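Local coordinates for protein ppBat (Bacteroides thetaiotaomicron VPI-5482, PDB 3CNE) that binds flavins such as lumichrome, riboflavin, FMN and FAD as a homodimer and may act as a flavin store, apparently without protease activity, at residues Val78-Phe81 / Gln82-Asn86; Ile97-Phe100 / Gly101-Lys105; Gly17-Gln20 / Tyr21-Ala24; Ala114-Phe117 / Asp118-Gly121. All blocks are in the same frame, centred on the assembly; numbering follows the deposited sequence.

Contact 1: residues Val78-Phe81 / Gln82-Asn86; sequences VPVF and QQYAN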
ATOM      1  N   VAL A  78      11.065 -11.519  -5.469  1.00 21.96           N
ATOM      2  CA  VAL A  78      11.400 -12.750  -4.725  1.00 22.20           C
ATOM      3  C   VAL A  78      11.433 -14.020  -5.605  1.00 22.94           C
ATOM      4  O   VAL A  78      12.346 -14.831  -5.476  1.00 24.49           O
ATOM      5  CB  VAL A  78      10.461 -12.945  -3.525  1.00 22.62           C
ATOM      6  CG1 VAL A  78      10.737 -14.267  -2.828  1.00 23.16           C
ATOM      7  CG2 VAL A  78      10.630 -11.755  -2.558  1.00 20.42           C
ATOM      8  N   PRO A  79      10.443 -14.210  -6.483  1.00 23.61           N
ATOM      9  CA  PRO A  79      10.546 -15.380  -7.383  1.00 24.47           C
ATOM     10  C   PRO A  79      11.732 -15.374  -8.381  1.00 25.05           C
ATOM     11  O   PRO A  79      11.974 -16.387  -9.050  1.00 26.39           O
ATOM     12  CB  PRO A  79       9.202 -15.376  -8.102  1.00 23.93           C
ATOM     13  CG  PRO A  79       8.279 -14.607  -7.169  1.00 24.34           C
ATOM     14  CD  PRO A  79       9.171 -13.494  -6.691  1.00 23.25           C
ATOM     15  N   VAL A  80      12.493 -14.280  -8.465  1.00 25.56           N
ATOM     16  CA  VAL A  80      13.758 -14.326  -9.228  1.00 26.34           C
ATOM     17  C   VAL A  80      14.987 -14.324  -8.338  1.00 27.12           C
ATOM     18  O   VAL A  80      16.105 -14.370  -8.833  1.00 27.18           O
ATOM     19  CB  VAL A  80      13.896 -13.203 -10.320  1.00 26.43           C
ATOM     20  CG1 VAL A  80      12.892 -13.427 -11.414  1.00 26.30           C
ATOM     21  CG2 VAL A  80      13.785 -11.785  -9.734  1.00 24.92           C
ATOM     22  N   PHE A  81      14.769 -14.273  -7.022  1.00 27.72           N
ATOM     23  CA  PHE A  81      15.851 -14.233  -6.052  1.00 28.89           C
ATOM     24  C   PHE A  81      16.893 -15.324  -6.333  1.00 30.14           C
ATOM     25  O   PHE A  81      18.098 -15.059  -6.290  1.00 29.87           O
ATOM     26  CB  PHE A  81      15.288 -14.367  -4.632  1.00 28.62           C
ATOM     27  CG  PHE A  81      16.342 -14.510  -3.570  1.00 28.82           C
ATOM     28  CD1 PHE A  81      16.969 -13.388  -3.033  1.00 28.16           C
ATOM     29  CD2 PHE A  81      16.694 -15.766  -3.086  1.00 29.68           C
ATOM     30  CE1 PHE A  81      17.939 -13.534  -2.038  1.00 29.09           C
ATOM     31  CE2 PHE A  81      17.676 -15.912  -2.110  1.00 28.32           C
ATOM     32  CZ  PHE A  81      18.295 -14.780  -1.593  1.00 26.78           C
ATOM     33  N   GLN A  82      16.407 -16.533  -6.644  1.00 31.60           N
ATOM     34  CA  GLN A  82      17.264 -17.718  -6.816  1.00 34.23           C
ATOM     35  C   GLN A  82      18.176 -17.638  -8.026  1.00 33.55           C
ATOM     36  O   GLN A  82      19.325 -18.075  -7.938  1.00 33.98           O
ATOM     37  CB  GLN A  82      16.461 -19.026  -6.805  1.00 33.73           C
ATOM     38  CG  GLN A  82      16.155 -19.521  -5.371  1.00 38.25           C
ATOM     39  CD  GLN A  82      15.780 -21.026  -5.272  1.00 38.66           C
ATOM     40  OE1 GLN A  82      16.399 -21.895  -5.917  1.00 45.73           O
ATOM     41  NE2 GLN A  82      14.773 -21.327  -4.445  1.00 43.70           N
ATOM     42  N   GLN A  83      17.672 -17.068  -9.133  1.00 32.89           N
ATOM     43  CA  GLN A  83      18.463 -16.782 -10.341  1.00 32.91           C
ATOM     44  C   GLN A  83      19.600 -15.802 -10.120  1.00 32.16           C
ATOM     45  O   GLN A  83      20.554 -15.771 -10.909  1.00 31.89           O
ATOM     46  CB  GLN A  83      17.619 -16.097 -11.419  1.00 33.05           C
ATOM     47  CG  GLN A  83      16.432 -16.817 -11.920  1.00 37.03           C
ATOM     48  CD  GLN A  83      15.683 -15.982 -12.941  1.00 42.33           C
ATOM     49  OE1 GLN A  83      16.255 -15.076 -13.580  1.00 43.52           O
ATOM     50  NE2 GLN A  83      14.403 -16.271 -13.100  1.00 43.41           N
ATOM     51  N   TYR A  84      19.452 -14.938  -9.123  1.00 31.20           N
ATOM     52  CA  TYR A  84      20.330 -13.778  -9.003  1.00 30.30           C
ATOM     53  C   TYR A  84      21.321 -13.828  -7.864  1.00 30.61           C
ATOM     54  O   TYR A  84      21.315 -12.968  -6.985  1.00 29.68           O
ATOM     55  CB  TYR A  84      19.501 -12.499  -8.936  1.00 30.62           C
ATOM     56  CG  TYR A  84      18.873 -12.101 -10.247  1.00 27.89           C
ATOM     57  CD1 TYR A  84      19.603 -12.159 -11.442  1.00 29.74           C
ATOM     58  CD2 TYR A  84      17.556 -11.649 -10.300  1.00 28.24           C
ATOM     59  CE1 TYR A  84      19.031 -11.774 -12.657  1.00 29.61           C
ATOM     60  CE2 TYR A  84      16.972 -11.251 -11.521  1.00 25.00           C
ATOM     61  CZ  TYR A  84      17.711 -11.337 -12.690  1.00 29.36           C
ATOM     62  OH  TYR A  84      17.138 -10.937 -13.892  1.00 29.92           O
ATOM     63  N   ALA A  85      22.211 -14.821  -7.911  1.00 31.53           N
ATOM     64  CA  ALA A  85      23.173 -15.061  -6.822  1.00 31.26           C
ATOM     65  C   ALA A  85      24.302 -14.043  -6.863  1.00 31.29           C
ATOM     66  O   ALA A  85      25.010 -13.848  -5.877  1.00 30.59           O
ATOM     67  CB  ALA A  85      23.729 -16.488  -6.920  1.00 32.03           C
ATOM     68  N   ASN A  86      24.464 -13.382  -8.011  1.00 31.12           N
ATOM     69  CA  ASN A  86      25.541 -12.418  -8.170  1.00 30.54           C
ATOM     70  C   ASN A  86      25.140 -10.977  -7.873  1.00 29.45           C
ATOM     71  O   ASN A  86      25.913 -10.041  -8.100  1.00 29.06           O
ATOM     72  CB  ASN A  86      26.217 -12.570  -9.533  1.00 31.13           C
ATOM     73  CG  ASN A  86      26.996 -13.859  -9.643  1.00 33.73           C
ATOM     74  OD1 ASN A  86      26.801 -14.624 -10.584  1.00 37.69           O
ATOM     75  ND2 ASN A  86      27.860 -14.125  -8.666  1.00 34.36           N
TER
HETATM   76  O   HOH W   1      13.605 -17.291  -5.920  1.00 27.29           O

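Contact 2: residues Ile97-Phe100 / Gly101-Lys105; sequences IKTF and GEKGK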
ATOM      1  N   ILE A  97      19.065 -11.725   7.441  1.00 24.68           N
ATOM      2  CA  ILE A  97      17.936 -12.503   7.983  1.00 24.80           C
ATOM      3  C   ILE A  97      18.451 -13.530   8.995  1.00 25.32           C
ATOM      4  O   ILE A  97      17.847 -13.732  10.062  1.00 25.00           O
ATOM      5  CB  ILE A  97      17.150 -13.194   6.892  1.00 24.24           C
ATOM      6  CG1 ILE A  97      16.316 -12.164   6.103  1.00 23.99           C
ATOM      7  CG2 ILE A  97      16.265 -14.286   7.457  1.00 23.45           C
ATOM      8  CD1 ILE A  97      15.750 -12.767   4.832  1.00 23.75           C
ATOM      9  N   LYS A  98      19.560 -14.179   8.643  1.00 25.95           N
ATOM     10  CA  LYS A  98      20.193 -15.146   9.559  1.00 27.03           C
ATOM     11  C   LYS A  98      20.559 -14.474  10.872  1.00 26.33           C
ATOM     12  O   LYS A  98      20.245 -14.993  11.932  1.00 27.46           O
ATOM     13  CB  LYS A  98      21.415 -15.811   8.921  1.00 26.87           C
ATOM     14  CG  LYS A  98      21.863 -17.104   9.643  1.00 28.23           C
ATOM     15  CD  LYS A  98      23.176 -17.632   9.040  1.00 29.50           C
ATOM     16  CE  LYS A  98      23.750 -18.840   9.839  1.00 32.80           C
ATOM     17  NZ  LYS A  98      23.566 -20.137   9.125  1.00 36.78           N
ATOM     18  N   THR A  99      21.220 -13.325  10.797  1.00 26.18           N
ATOM     19  CA  THR A  99      21.669 -12.618  11.980  1.00 26.76           C
ATOM     20  C   THR A  99      20.508 -12.191  12.885  1.00 27.02           C
ATOM     21  O   THR A  99      20.536 -12.455  14.075  1.00 25.87           O
ATOM     22  CB  THR A  99      22.514 -11.421  11.599  1.00 26.71           C
ATOM     23  OG1 THR A  99      23.640 -11.879  10.849  1.00 26.40           O
ATOM     24  CG2 THR A  99      22.986 -10.669  12.828  1.00 26.68           C
ATOM     25  N   PHE A 100      19.482 -11.554  12.317  1.00 27.29           N
ATOM     26  CA  PHE A 100      18.284 -11.227  13.089  1.00 27.30           C
ATOM     27  C   PHE A 100      17.682 -12.448  13.804  1.00 28.24           C
ATOM     28  O   PHE A 100      17.324 -12.363  14.968  1.00 28.10           O
ATOM     29  CB  PHE A 100      17.233 -10.577  12.179  1.00 27.88           C
ATOM     30  CG  PHE A 100      17.324  -9.070  12.113  1.00 27.43           C
ATOM     31  CD1 PHE A 100      18.278  -8.447  11.319  1.00 28.06           C
ATOM     32  CD2 PHE A 100      16.445  -8.273  12.858  1.00 26.88           C
ATOM     33  CE1 PHE A 100      18.345  -7.040  11.247  1.00 28.31           C
ATOM     34  CE2 PHE A 100      16.493  -6.877  12.778  1.00 25.34           C
ATOM     35  CZ  PHE A 100      17.447  -6.261  11.995  1.00 26.00           C
ATOM     36  N   GLY A 101      17.560 -13.571  13.091  1.00 29.02           N
ATOM     37  CA  GLY A 101      16.939 -14.778  13.621  1.00 29.69           C
ATOM     38  C   GLY A 101      17.795 -15.395  14.721  1.00 30.63           C
ATOM     39  O   GLY A 101      17.287 -15.720  15.800  1.00 30.21           O
ATOM     40  N   GLU A 102      19.096 -15.516  14.445  1.00 31.20           N
ATOM     41  CA  GLU A 102      20.102 -15.937  15.443  1.00 32.52           C
ATOM     42  C   GLU A 102      20.087 -15.077  16.716  1.00 32.10           C
ATOM     43  O   GLU A 102      20.352 -15.582  17.820  1.00 31.41           O
ATOM     44  CB  GLU A 102      21.510 -15.903  14.833  1.00 31.99           C
ATOM     45  CG  GLU A 102      21.801 -17.075  13.931  1.00 34.29           C
ATOM     46  CD  GLU A 102      23.187 -17.013  13.274  1.00 35.92           C
ATOM     47  OE1 GLU A 102      23.897 -15.967  13.377  1.00 39.23           O
ATOM     48  OE2 GLU A 102      23.564 -18.030  12.643  1.00 40.31           O
ATOM     49  N   LYS A 103      19.785 -13.783  16.572  1.00 31.14           N
ATOM     50  CA  LYS A 103      19.787 -12.898  17.732  1.00 31.07           C
ATOM     51  C   LYS A 103      18.434 -12.806  18.415  1.00 29.96           C
ATOM     52  O   LYS A 103      18.228 -11.955  19.281  1.00 29.32           O
ATOM     53  CB  LYS A 103      20.341 -11.509  17.392  1.00 31.27           C
ATOM     54  CG  LYS A 103      21.810 -11.495  17.020  1.00 32.39           C
ATOM     55  CD  LYS A 103      22.297 -10.061  16.728  1.00 33.08           C
ATOM     56  CE  LYS A 103      23.742 -10.053  16.217  1.00 36.89           C
ATOM     57  NZ  LYS A 103      24.624  -9.005  16.834  1.00 38.95           N
ATOM     58  N   GLY A 104      17.508 -13.672  18.012  1.00 29.38           N
ATOM     59  CA  GLY A 104      16.204 -13.772  18.674  1.00 28.66           C
ATOM     60  C   GLY A 104      15.263 -12.604  18.426  1.00 28.22           C
ATOM     61  O   GLY A 104      14.358 -12.344  19.230  1.00 27.97           O
ATOM     62  N   LYS A 105      15.442 -11.913  17.298  1.00 28.09           N
ATOM     63  CA  LYS A 105      14.594 -10.760  16.973  1.00 27.11           C
ATOM     64  C   LYS A 105      13.254 -11.214  16.433  1.00 26.83           C
ATOM     65  O   LYS A 105      13.119 -12.336  15.967  1.00 25.92           O
ATOM     66  CB  LYS A 105      15.294  -9.818  16.002  1.00 28.10           C
ATOM     67  CG  LYS A 105      16.744  -9.487  16.378  1.00 29.74           C
ATOM     68  CD  LYS A 105      16.786  -8.485  17.514  1.00 31.64           C
ATOM     69  CE  LYS A 105      18.189  -8.003  17.805  1.00 32.45           C
ATOM     70  NZ  LYS A 105      18.074  -6.946  18.850  1.00 31.82           N
TER

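Contact 3: residues Gly17-Gln20 / Tyr21-Ala24; sequences GLFQ and YLEA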
ATOM      1  N   GLY A  17       1.368  -4.682   0.404  1.00 20.39           N
ATOM      2  CA  GLY A  17       1.951  -5.288   1.634  1.00 20.42           C
ATOM      3  C   GLY A  17       2.769  -4.271   2.437  1.00 20.92           C
ATOM      4  O   GLY A  17       2.556  -4.093   3.643  1.00 20.06           O
ATOM      5  N   LEU A  18       3.689  -3.585   1.753  1.00 20.08           N
ATOM      6  CA  LEU A  18       4.600  -2.663   2.399  1.00 20.18           C
ATOM      7  C   LEU A  18       3.833  -1.646   3.258  1.00 20.39           C
ATOM      8  O   LEU A  18       4.080  -1.536   4.448  1.00 20.62           O
ATOM      9  CB  LEU A  18       5.479  -1.923   1.373  1.00 19.98           C
ATOM     10  CG  LEU A  18       6.509  -0.950   1.976  1.00 21.06           C
ATOM     11  CD1 LEU A  18       7.487  -1.671   2.941  1.00 18.48           C
ATOM     12  CD2 LEU A  18       7.270  -0.213   0.895  1.00 18.66           C
ATOM     13  N   PHE A  19       2.906  -0.923   2.632  1.00 20.75           N
ATOM     14  CA  PHE A  19       2.208   0.152   3.300  1.00 20.99           C
ATOM     15  C   PHE A  19       1.217  -0.265   4.387  1.00 21.07           C
ATOM     16  O   PHE A  19       0.965   0.499   5.308  1.00 20.32           O
ATOM     17  CB  PHE A  19       1.631   1.143   2.289  1.00 20.91           C
ATOM     18  CG  PHE A  19       2.690   2.003   1.704  1.00 22.46           C
ATOM     19  CD1 PHE A  19       3.268   1.679   0.496  1.00 22.52           C
ATOM     20  CD2 PHE A  19       3.193   3.086   2.430  1.00 21.68           C
ATOM     21  CE1 PHE A  19       4.287   2.475  -0.055  1.00 25.13           C
ATOM     22  CE2 PHE A  19       4.213   3.861   1.899  1.00 20.38           C
ATOM     23  CZ  PHE A  19       4.760   3.551   0.668  1.00 22.10           C
ATOM     24  N   GLN A  20       0.669  -1.465   4.276  1.00 20.75           N
ATOM     25  CA  GLN A  20      -0.060  -2.039   5.417  1.00 22.37           C
ATOM     26  C   GLN A  20       0.808  -2.051   6.670  1.00 21.87           C
ATOM     27  O   GLN A  20       0.360  -1.642   7.728  1.00 22.51           O
ATOM     28  CB  GLN A  20      -0.532  -3.461   5.101  1.00 22.47           C
ATOM     29  CG  GLN A  20      -1.766  -3.504   4.227  1.00 23.14           C
ATOM     30  CD  GLN A  20      -2.321  -4.907   4.165  1.00 25.78           C
ATOM     31  OE1 GLN A  20      -2.943  -5.382   5.130  1.00 25.50           O
ATOM     32  NE2 GLN A  20      -2.056  -5.605   3.062  1.00 22.27           N
ATOM     33  N   TYR A  21       2.061  -2.489   6.546  1.00 21.36           N
ATOM     34  CA  TYR A  21       2.991  -2.402   7.664  1.00 21.96           C
ATOM     35  C   TYR A  21       3.261  -0.941   8.051  1.00 21.82           C
ATOM     36  O   TYR A  21       3.154  -0.590   9.223  1.00 21.09           O
ATOM     37  CB  TYR A  21       4.330  -3.088   7.364  1.00 22.16           C
ATOM     38  CG  TYR A  21       4.262  -4.581   7.100  1.00 22.81           C
ATOM     39  CD1 TYR A  21       3.839  -5.467   8.106  1.00 26.12           C
ATOM     40  CD2 TYR A  21       4.680  -5.117   5.876  1.00 20.41           C
ATOM     41  CE1 TYR A  21       3.786  -6.856   7.877  1.00 25.34           C
ATOM     42  CE2 TYR A  21       4.642  -6.493   5.650  1.00 24.17           C
ATOM     43  CZ  TYR A  21       4.197  -7.354   6.664  1.00 21.30           C
ATOM     44  OH  TYR A  21       4.142  -8.714   6.459  1.00 21.32           O
ATOM     45  N   LEU A  22       3.606  -0.102   7.070  1.00 21.77           N
ATOM     46  CA  LEU A  22       4.119   1.225   7.396  1.00 21.82           C
ATOM     47  C   LEU A  22       3.042   2.108   7.979  1.00 23.28           C
ATOM     48  O   LEU A  22       3.314   2.877   8.898  1.00 24.21           O
ATOM     49  CB  LEU A  22       4.813   1.891   6.210  1.00 21.36           C
ATOM     50  CG  LEU A  22       5.943   1.089   5.549  1.00 19.42           C
ATOM     51  CD1 LEU A  22       6.630   1.943   4.496  1.00 21.36           C
ATOM     52  CD2 LEU A  22       6.958   0.540   6.574  1.00 18.40           C
ATOM     53  N   GLU A  23       1.825   2.012   7.446  1.00 24.38           N
ATOM     54  CA  GLU A  23       0.716   2.757   8.012  1.00 25.90           C
ATOM     55  C   GLU A  23       0.462   2.334   9.442  1.00 25.48           C
ATOM     56  O   GLU A  23       0.313   3.186  10.348  1.00 26.07           O
ATOM     57  CB  GLU A  23      -0.552   2.567   7.204  1.00 27.06           C
ATOM     58  CG  GLU A  23      -1.706   3.361   7.784  1.00 31.05           C
ATOM     59  CD  GLU A  23      -2.999   2.946   7.231  1.00 36.33           C
ATOM     60  OE1 GLU A  23      -3.258   1.720   7.194  1.00 42.37           O
ATOM     61  OE2 GLU A  23      -3.752   3.848   6.817  1.00 39.29           O
ATOM     62  N   ALA A  24       0.398   1.029   9.657  1.00 24.83           N
ATOM     63  CA  ALA A  24       0.172   0.522  11.027  1.00 25.27           C
ATOM     64  C   ALA A  24       1.246   1.017  12.018  1.00 25.07           C
ATOM     65  O   ALA A  24       0.902   1.492  13.102  1.00 25.10           O
ATOM     66  CB  ALA A  24       0.045  -1.010  11.046  1.00 24.88           C
TER
HETATM   67  O   HOH W   2      -2.348  -1.304   8.031  1.00 30.55           O

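Contact 4: residues Ala114-Phe117 / Asp118-Gly121; sequences AMMF and DFTG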
ATOM      1  N   ALA A 114       8.247 -16.165   4.448  1.00 28.04           N
ATOM      2  CA  ALA A 114       8.574 -17.345   5.260  1.00 28.69           C
ATOM      3  C   ALA A 114       9.622 -18.216   4.552  1.00 29.73           C
ATOM      4  O   ALA A 114      10.435 -18.897   5.208  1.00 29.14           O
ATOM      5  CB  ALA A 114       7.329 -18.164   5.533  1.00 28.30           C
HETATM    6  N   MSE A 115       9.603 -18.189   3.219  1.00 30.44           N
HETATM    7  CA  MSE A 115      10.568 -18.967   2.441  1.00 33.77           C
HETATM    8  C   MSE A 115      11.953 -18.342   2.533  1.00 31.34           C
HETATM    9  O   MSE A 115      12.947 -19.045   2.705  1.00 30.62           O
HETATM   10  CB  MSE A 115      10.124 -19.088   0.997  1.00 33.28           C
HETATM   11  CG  MSE A 115      11.002 -20.010   0.157  1.00 36.66           C
HETATM   12 SE   MSE A 115      10.592 -19.806  -1.743  1.00 44.68          SE
HETATM   13  CE  MSE A 115      11.209 -17.974  -2.129  1.00 39.02           C
HETATM   14  N   MSE A 116      12.007 -17.014   2.444  1.00 30.87           N
HETATM   15  CA  MSE A 116      13.273 -16.295   2.624  1.00 30.08           C
HETATM   16  C   MSE A 116      13.868 -16.629   4.005  1.00 28.75           C
HETATM   17  O   MSE A 116      15.071 -16.865   4.140  1.00 27.21           O
HETATM   18  CB  MSE A 116      13.066 -14.790   2.439  1.00 30.61           C
HETATM   19  CG  MSE A 116      12.595 -14.421   1.026  1.00 34.09           C
HETATM   20 SE   MSE A 116      14.008 -14.810  -0.300  1.00 45.08          SE
HETATM   21  CE  MSE A 116      15.157 -13.362   0.138  1.00 40.77           C
ATOM     22  N   PHE A 117      13.010 -16.632   5.025  1.00 27.91           N
ATOM     23  CA  PHE A 117      13.403 -17.038   6.365  1.00 27.64           C
ATOM     24  C   PHE A 117      13.914 -18.483   6.365  1.00 27.53           C
ATOM     25  O   PHE A 117      14.996 -18.747   6.890  1.00 28.10           O
ATOM     26  CB  PHE A 117      12.234 -16.864   7.370  1.00 27.10           C
ATOM     27  CG  PHE A 117      11.789 -15.425   7.585  1.00 25.42           C
ATOM     28  CD1 PHE A 117      12.619 -14.352   7.275  1.00 25.06           C
ATOM     29  CD2 PHE A 117      10.535 -15.157   8.149  1.00 25.97           C
ATOM     30  CE1 PHE A 117      12.195 -13.006   7.513  1.00 26.22           C
ATOM     31  CE2 PHE A 117      10.108 -13.834   8.389  1.00 26.26           C
ATOM     32  CZ  PHE A 117      10.942 -12.760   8.059  1.00 24.65           C
ATOM     33  N   ASP A 118      13.151 -19.396   5.752  1.00 27.70           N
ATOM     34  CA  ASP A 118      13.485 -20.812   5.725  1.00 28.43           C
ATOM     35  C   ASP A 118      14.870 -21.066   5.157  1.00 28.66           C
ATOM     36  O   ASP A 118      15.626 -21.870   5.711  1.00 27.50           O
ATOM     37  CB  ASP A 118      12.443 -21.631   4.942  1.00 29.26           C
ATOM     38  CG  ASP A 118      12.853 -23.130   4.779  1.00 32.62           C
ATOM     39  OD1 ASP A 118      14.055 -23.456   4.787  1.00 39.21           O
ATOM     40  OD2 ASP A 118      11.994 -24.009   4.622  1.00 34.51           O
ATOM     41  N   PHE A 119      15.196 -20.365   4.068  1.00 28.53           N
ATOM     42  CA  PHE A 119      16.479 -20.517   3.380  1.00 28.87           C
ATOM     43  C   PHE A 119      17.650 -20.378   4.336  1.00 28.59           C
ATOM     44  O   PHE A 119      18.703 -20.992   4.137  1.00 29.05           O
ATOM     45  CB  PHE A 119      16.624 -19.475   2.250  1.00 29.58           C
ATOM     46  CG  PHE A 119      15.783 -19.751   1.024  1.00 29.02           C
ATOM     47  CD1 PHE A 119      15.150 -20.966   0.840  1.00 31.40           C
ATOM     48  CD2 PHE A 119      15.691 -18.791   0.015  1.00 30.93           C
ATOM     49  CE1 PHE A 119      14.402 -21.216  -0.306  1.00 32.61           C
ATOM     50  CE2 PHE A 119      14.953 -19.018  -1.128  1.00 31.04           C
ATOM     51  CZ  PHE A 119      14.309 -20.235  -1.300  1.00 31.86           C
ATOM     52  N   THR A 120      17.478 -19.548   5.361  1.00 28.01           N
ATOM     53  CA  THR A 120      18.542 -19.309   6.327  1.00 27.32           C
ATOM     54  C   THR A 120      18.512 -20.352   7.449  1.00 27.38           C
ATOM     55  O   THR A 120      19.416 -20.390   8.269  1.00 27.49           O
ATOM     56  CB  THR A 120      18.466 -17.885   6.953  1.00 27.02           C
ATOM     57  OG1 THR A 120      17.373 -17.837   7.863  1.00 25.76           O
ATOM     58  CG2 THR A 120      18.277 -16.805   5.863  1.00 26.77           C
ATOM     59  N   GLY A 121      17.485 -21.194   7.478  1.00 27.04           N
ATOM     60  CA  GLY A 121      17.352 -22.199   8.531  1.00 27.68           C
ATOM     61  C   GLY A 121      16.730 -21.741   9.849  1.00 28.50           C
ATOM     62  O   GLY A 121      16.363 -22.573  10.683  1.00 27.75           O
TER

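Contact 1: residues Val78-Phe81 / Gln82-Asn86
Val80 divides its two methyl groups between the side chains of Tyr84 and Gln83. CG2 of Val80 lies 3.7 Å from CE2 of Tyr84, and the two side chains run alongside each other in the same direction. CG1 of Val80 meets the amide of Gln83 instead, with NE2 of that residue 3.6 Å away. A beta-branched residue suits the place because each branch serves a different neighbour; an alanine here would probably strip the Tyr84 ring of its apolar flank and leave it freer to turn. Behind the side chains, Tyr84 N donates to Phe81 O at 3.1 Å (148° at the hydrogen) and only weakly to Val80 O. The turn so formed belongs to the loop of this DJ-1/PfpI-family fold that leads from strand 69-73 into helix 88-102. Phe81 holds CG anti to its backbone N (chi1 173°), which swings the large apolar ring off the turn and onto Leu93, Met94 and Met116. The extended chain of Gln82 reaches Phe119 of helix 113-119, while its polar end suits the exposed surface; its backbone N donates to a water at 3.0 Å that in turn donates to Val78 O at 2.8 Å.

Contact 2: residues Ile97-Phe100 / Gly101-Lys105
Opposed first torsions lay the aliphatic chain of Lys98 against the carboxylate of Glu102, CG 3.6 Å from OE2: CG of Lys98 lies beside its own carbonyl carbon (chi1 -163°), whereas CG of Glu102 folds back beside its backbone N (chi1 -77°). The same pairing brings CG2 of Thr99 to within 3.5 Å of Lys103 CE, side by side, while OG1 of Thr99 bonds to Glu95 O one turn earlier. These residues lie at the C-terminal end of helix 88-102, which a Schellman motif closes before strand 106-110 of the beta-alpha-beta unit. Its two bonds run from Lys105 N to Phe100 O, at 3.0 Å, and from Gly104 N to Gly101 O, also 3.0 Å; a weak one from Lys103 N reaches Phe100 O. Gly104 sits at the C-prime position with positive phi (72°), a conformation that glycine adopts with least strain. NZ of Lys98 stays 4.1 Å from Glu102 OE2, too far for a salt bridge, although the opposite charges probably still attract. Buried Phe100 packs inward on Met107. Lys105 suits the edge of that core because its lower chain is apolar and its charge can lead away: a bend at chi2 carries NZ to Asp65, which also pairs with Lys103, and to Phe67 O. Near the root of that chain, CB of Lys105 lies 3.7 Å from CD2 of Phe100.

Contact 3: residues Gly17-Gln20 / Tyr21-Ala24
The Tyr21 ring turns back along its helix toward Gly17 and Leu18. Leu18 O lies at the ring edge, near its plane, while Gly17 O approaches obliquely, 3.2 Å from CD2. The Tyr21 N-H also reaches Gly17 O, though weakly at 3.4 Å. At the far end OH of Tyr21 bonds to His110 ND1, the phenol giving the apolar ring a polar end for the histidine. Phe19 receives CD1 of Leu22 obliquely, 4.0 Å from CE2, and its ring meets Phe19 of the second subunit with the two planes almost parallel. Leu22 thus serves two neighbours, for the same CD1 is 3.8 Å from Leu18 CG, brought there by standing anti to its own backbone N (chi1 -178°); both leucines pack on Val7. All this is just over two turns of helix 15-27, the crossover between strands 4-9 and 31-36, with one side against the sheet and another at the dimer interface. The dimer side is mixed: Phe19 and Leu22 give apolar packing, while Glu23 accepts from Asn14 of the second subunit, with the carboxylate of Glu160 of that subunit close by. Gln20 faces the flavin, giving NE2 to Glu160 O of its own chain and lying about 4 Å, side chain to ligand, from a bound FMN. A water donates to Gln20 O at 2.7 Å and to Glu23 OE1 at 3.3 Å.

Contact 4: residues Ala114-Phe117 / Asp118-Gly121
Met115 and Phe119, one helical turn apart, cross in a Met-aromatic contact. Met115, modelled as selenomethionine, brings CG to 3.6 Å from Phe119 CZ and sets SE 4.7 Å from the ring centroid, at an oblique 51° to the ring normal. One face of the same ring carries Met115 O, 3.3 Å above the plane and offset toward the rim. Met116, likewise selenomethionine, adds a second, more distant Met-aromatic contact. An alanine in place of Phe119 would probably leave CG and SE of Met115 without the ring they pack against, freeing the chain to move. The backbone bond from Phe119 N to Met115 O (2.9 Å) fixes the spacing of the pair. Between the two in sequence, Phe117 O takes two donors from Thr120: OG1 at 2.7 Å, in the carbonyl plane, and N at 3.0 Å. With chi1 near 73°, the hydroxyl turns back over the helix end, where Gly121 adopts positive phi; glycine suits it, since a side chain would press on Thr120 O. Outside the turn, Asp118 OD2 accepts from the backbone N of Gln139 and Asn140. Helix 113-119 follows strand 106-110 and the zinc ligand Cys111, consistent with the nucleophile elbow of the DJ-1/PfpI fold.

How the contacts relate
Contact 4 is the hub of the set. It touches contact 1 where Phe81 CE1 lies 3.5 Å from Met116 CE and Gln82 NE2 3.4 Å from Phe119 CZ, and contact 2 where Ile97 CG2 lies 3.6 Å from Thr120 CG2. Contacts 1 and 2, centres 22 Å apart, do not touch. Contact 3 stands across the chain's centre, its nearest atoms about 8 Å from contact 4. Contacts 1 and 4 both lie near the zinc site of Cys74 and Cys111, the Met115 side chain about 8 Å from the metal and that of Phe81 about 10 Å. Contact 3 borders the flavin, the Gln20 side chain about 4 Å from FMN, about 5 Å from that of Trp164 and about 6 Å from that of Asn161.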